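PDB 2X5N: 26S proteasome regulatory subunit rpn10 from Schizosaccharomyces pombe, which binds K48-linked polyubiquitin chains as a proteasome subunit and protects them from disassembly by deubiquitinating enzymes, thereby promoting protein degradation. Local coordinates for residues A[178-181]-A[182-185]; A[70-73]-A[74-77]. All blocks are in the same frame, centred on the assembly; numbering follows the deposited sequence. Where two conformers were deposited one is given.

Contact 1: residues A[178-181]-A[182-185]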
loop_
_atom_site.group_PDB
_atom_site.type_symbol
_atom_site.label_atom_id
_atom_site.label_comp_id
_atom_site.label_asym_id
_atom_site.label_seq_id
_atom_site.Cartn_x
_atom_site.Cartn_y
_atom_site.Cartn_z
ATOM N N SER A 178 -0.648 -1.429 -13.199
ATOM C CA SER A 178 -1.989 -1.695 -12.696
ATOM C C SER A 178 -2.519 -3.018 -13.230
ATOM O O SER A 178 -3.126 -3.785 -12.501
ATOM C CB SER A 178 -2.936 -0.544 -13.035
ATOM O OG SER A 178 -3.001 -0.327 -14.433
ATOM N N ASP A 179 -2.278 -3.294 -14.506
ATOM C CA ASP A 179 -2.713 -4.552 -15.103
ATOM C C ASP A 179 -1.988 -5.719 -14.453
ATOM O O ASP A 179 -2.595 -6.731 -14.133
ATOM C CB ASP A 179 -2.465 -4.555 -16.613
ATOM C CG ASP A 179 -3.350 -3.557 -17.350
ATOM O OD1 ASP A 179 -4.487 -3.332 -16.900
ATOM O OD2 ASP A 179 -2.908 -2.993 -18.363
ATOM N N LEU A 180 -0.681 -5.593 -14.290
ATOM C CA LEU A 180 0.110 -6.663 -13.684
ATOM C C LEU A 180 -0.308 -6.945 -12.242
ATOM O O LEU A 180 -0.454 -8.095 -11.852
ATOM C CB LEU A 180 1.591 -6.316 -13.779
ATOM C CG LEU A 180 2.103 -6.323 -15.222
ATOM C CD1 LEU A 180 3.450 -5.625 -15.309
ATOM C CD2 LEU A 180 2.208 -7.761 -15.743
ATOM N N VAL A 181 -0.526 -5.906 -11.448
ATOM C CA VAL A 181 -1.000 -6.109 -10.084
ATOM C C VAL A 181 -2.440 -6.656 -10.080
ATOM O O VAL A 181 -2.821 -7.451 -9.216
ATOM C CB VAL A 181 -0.873 -4.832 -9.235
ATOM C CG1 VAL A 181 -1.367 -5.090 -7.832
ATOM C CG2 VAL A 181 0.585 -4.349 -9.199
ATOM N N ASN A 182 -3.252 -6.226 -11.026
ATOM C CA ASN A 182 -4.602 -6.761 -11.119
ATOM C C ASN A 182 -4.565 -8.271 -11.387
ATOM O O ASN A 182 -5.485 -8.980 -10.986
ATOM C CB ASN A 182 -5.412 -6.035 -12.196
ATOM C CG ASN A 182 -6.897 -6.338 -12.118
ATOM O OD1 ASN A 182 -7.474 -6.373 -11.055
ATOM N ND2 ASN A 182 -7.522 -6.542 -13.268
ATOM N N GLN A 183 -3.486 -8.752 -12.014
ATOM C CA GLN A 183 -3.296 -10.160 -12.357
ATOM C C GLN A 183 -2.616 -10.948 -11.236
ATOM O O GLN A 183 -2.322 -12.149 -11.378
ATOM C CB GLN A 183 -2.419 -10.258 -13.625
ATOM C CG GLN A 183 -3.091 -9.721 -14.908
ATOM C CD GLN A 183 -2.101 -9.350 -16.026
ATOM O OE1 GLN A 183 -0.998 -9.898 -16.120
ATOM N NE2 GLN A 183 -2.507 -8.418 -16.882
ATOM N N SER A 184 -2.338 -10.267 -10.133
ATOM C CA SER A 184 -1.677 -10.870 -8.972
ATOM C C SER A 184 -2.701 -11.338 -7.958
ATOM O O SER A 184 -3.889 -11.074 -8.108
ATOM C CB SER A 184 -0.740 -9.859 -8.303
ATOM O OG SER A 184 -1.432 -8.944 -7.450
ATOM N N PRO A 185 -2.237 -11.976 -6.870
ATOM C CA PRO A 185 -3.163 -12.357 -5.805
ATOM C C PRO A 185 -4.035 -11.296 -5.175
ATOM O O PRO A 185 -5.068 -11.578 -4.585
ATOM C CB PRO A 185 -2.322 -13.199 -4.822
ATOM C CG PRO A 185 -1.150 -13.643 -5.613
ATOM C CD PRO A 185 -0.888 -12.512 -6.618
HETATM O O HOH W 1 -6.188 -5.489 -15.872
HETATM O O HOH W 2 -5.487 -6.903 -15.745
#
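Ser178 O accepts from Asn182 N at 2.9 Å with an N-H...O angle of 150°, an i to i+4 bond, so the chain is still alpha-helical here. One residue on, Asp179 O takes only a weak bond from Gln183 N, but the glutamine side chain lies across that carbonyl. Its CG comes within 3.1 Å of Asp179 O, and NE2 sits 3.2 Å from Asp179 O at too poor an angle for a hydrogen bond. Gln183 CG stands beside its own backbone N (chi1 -67°), and the extended chain beyond it runs back along the helix, where the amide skirts Asp179 CB. At Leu180 the same Gln183 N is shared, weakly, with Leu180 O, as the helix gives way to i+3 bonding at its end. The leucine otherwise turns from the tail, and CD2 alone brushes Gln183 OE1, at 3.9 Å. Val181 O is gripped twice by one residue. Ser184 N reaches it at 3.0 Å from well above the carbonyl plane, while Ser184 OG donates to Val181 O at 2.7 Å, in the plane and on a lone pair. The serine chi1 of 80° sets OG between its backbone N and carbonyl carbon, facing back to the helix, where it also accepts from Ile186 N; Asn182 OD1 likewise binds Gln188 N. The chain thus leaves helix 177-182 with Val181 O held by two donors from Ser184. The helix packs through Val181 on Thr31 and Met34 of helix 24-42, and through Leu180 on Ile170 of the edge strand 166-170, with Ser184 resting on Val168 of that strand.

Contact 2: residues A[70-73]-A[74-77]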
loop_
_atom_site.group_PDB
_atom_site.type_symbol
_atom_site.label_atom_id
_atom_site.label_comp_id
_atom_site.label_asym_id
_atom_site.label_seq_id
_atom_site.Cartn_x
_atom_site.Cartn_y
_atom_site.Cartn_z
ATOM N N LYS A 70 -12.228 11.574 -3.119
ATOM C CA LYS A 70 -11.432 12.128 -2.039
ATOM C C LYS A 70 -9.954 11.777 -2.211
ATOM O O LYS A 70 -9.087 12.581 -1.894
ATOM C CB LYS A 70 -11.949 11.626 -0.689
ATOM C CG LYS A 70 -13.285 12.238 -0.277
ATOM C CD LYS A 70 -13.685 11.833 1.129
ATOM C CE LYS A 70 -12.557 12.080 2.114
ATOM N NZ LYS A 70 -13.065 12.238 3.495
ATOM N N PHE A 71 -9.659 10.575 -2.706
ATOM C CA PHE A 71 -8.271 10.215 -2.969
ATOM C C PHE A 71 -7.707 11.108 -4.060
ATOM O O PHE A 71 -6.593 11.626 -3.951
ATOM C CB PHE A 71 -8.142 8.754 -3.440
ATOM C CG PHE A 71 -8.156 7.714 -2.330
ATOM C CD1 PHE A 71 -8.962 7.833 -1.214
ATOM C CD2 PHE A 71 -7.374 6.598 -2.460
ATOM C CE1 PHE A 71 -8.955 6.856 -0.231
ATOM C CE2 PHE A 71 -7.375 5.628 -1.480
ATOM C CZ PHE A 71 -8.175 5.759 -0.367
ATOM N N LEU A 72 -8.448 11.266 -5.160
ATOM C CA LEU A 72 -7.954 12.043 -6.294
ATOM C C LEU A 72 -7.756 13.502 -5.900
ATOM O O LEU A 72 -6.762 14.112 -6.261
ATOM C CB LEU A 72 -8.916 11.900 -7.471
ATOM C CG LEU A 72 -8.887 10.541 -8.165
ATOM C CD1 LEU A 72 -10.005 10.435 -9.174
ATOM C CD2 LEU A 72 -7.536 10.343 -8.856
ATOM N N SER A 73 -8.696 14.083 -5.173
ATOM C CA SER A 73 -8.530 15.469 -4.746
ATOM C C SER A 73 -7.320 15.630 -3.829
ATOM O O SER A 73 -6.615 16.626 -3.931
ATOM C CB SER A 73 -9.761 15.966 -4.011
ATOM O OG SER A 73 -10.864 16.002 -4.884
ATOM N N ALA A 74 -7.077 14.653 -2.942
ATOM C CA ALA A 74 -5.974 14.770 -1.991
ATOM C C ALA A 74 -4.620 14.590 -2.671
ATOM O O ALA A 74 -3.612 15.128 -2.206
ATOM C CB ALA A 74 -6.127 13.784 -0.836
ATOM N N MET A 75 -4.578 13.819 -3.753
ATOM C CA MET A 75 -3.326 13.621 -4.477
ATOM C C MET A 75 -3.013 14.773 -5.430
ATOM O O MET A 75 -1.887 14.902 -5.897
ATOM C CB MET A 75 -3.330 12.309 -5.258
ATOM C CG MET A 75 -3.246 11.087 -4.368
ATOM S SD MET A 75 -3.036 9.537 -5.274
ATOM C CE MET A 75 -4.710 9.232 -5.818
ATOM N N HIS A 76 -3.998 15.606 -5.741
ATOM C CA HIS A 76 -3.754 16.702 -6.652
ATOM C C HIS A 76 -2.748 17.640 -6.034
ATOM O O HIS A 76 -2.905 18.039 -4.872
ATOM C CB HIS A 76 -5.032 17.466 -6.941
ATOM C CG HIS A 76 -4.859 18.482 -8.018
ATOM N ND1 HIS A 76 -4.514 18.127 -9.301
ATOM C CD2 HIS A 76 -4.916 19.834 -8.001
ATOM C CE1 HIS A 76 -4.391 19.218 -10.041
ATOM N NE2 HIS A 76 -4.635 20.267 -9.276
ATOM N N ASP A 77 -1.741 18.026 -6.812
ATOM C CA ASP A 77 -0.701 18.884 -6.262
ATOM C C ASP A 77 0.323 18.285 -5.302
ATOM O O ASP A 77 1.073 19.002 -4.673
ATOM C CB ASP A 77 -1.113 20.351 -5.966
ATOM C CG ASP A 77 -1.514 21.142 -7.205
ATOM O OD1 ASP A 77 -1.134 20.775 -8.335
ATOM O OD2 ASP A 77 -2.204 22.169 -7.024
HETATM O O HOH W 3 -4.848 18.719 -3.104
#
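Met75 folds its side chain back over the carbonyl of Phe71, one helical turn earlier. Starting at the backbone, Met75 CB lies 3.6 Å from Phe71 O. CG, placed beside the methionine's own backbone N (chi1 -71°), comes nearer, 3.4 Å from Phe71 O. The chain then bends about the CG-SD bond (chi3 -79°), and this bend returns the terminal methyl to the preceding turn: CE comes within 3.6 Å of Phe71 O and approaches Phe71 CB at 4.2 Å and Leu72 CD2 at 4.3 Å, the last two being apolar contacts. The methyl thus bridges two consecutive residues of 70-73. The same Phe71 O receives Met75 N at 3.0 Å, with an N-H...O angle of 145°. Ala74 N bonds to Lys70 O in the same i to i+4 pattern, and Ala74 CB rests 3.4 Å from Lys70 O.

This short helix, 68-75, follows the antiparallel edge strand 60-63 of the von Willebrand factor A alpha/beta fold and lies beside helix 24-42. Phe71 and Met75 are the buried residues: the phenylalanine ring meets Phe36 edge-to-face and packs on Cys48 and Leu50 of strand 47-52, while Met75 touches Leu50 and Lys29.

At the C-terminal end the bonding weakens. His76 N divides itself between Leu72 O and Ser73 O, both weak bonds, and His76 is the first residue with non-helical backbone angles. Its CB packs over the carbonyls of the last turn, 3.5 Å from Ser73 O. A water donates to both Ser73 O and His76 O, spanning the point where direct backbone pairing gives out. The Ser73 hydroxyl faces the other way along the helix and is hydrogen-bonded to Gly69 O.

How the contacts relate
From the N terminus the chain passes through strand 3-9 and helix 24-42, then reaches contact 2, which covers most of the short helix 68-75, and, about a hundred residues later, contact 1 at the end of helix 177-182. Each is a single continuous run, so neither closes a long loop; they stand in series, with no nesting or crossing. Their centres are 23 Å apart and their nearest atoms about 12 Å. What they share is helix 24-42, which both side-chain sets reach. Contact 2 joins it to strands 60-63 and 47-52, contact 1 to strand 166-170. The two outermost strands of the sheet, 60-63 and 166-170, thereby each have one of these helices packed against them.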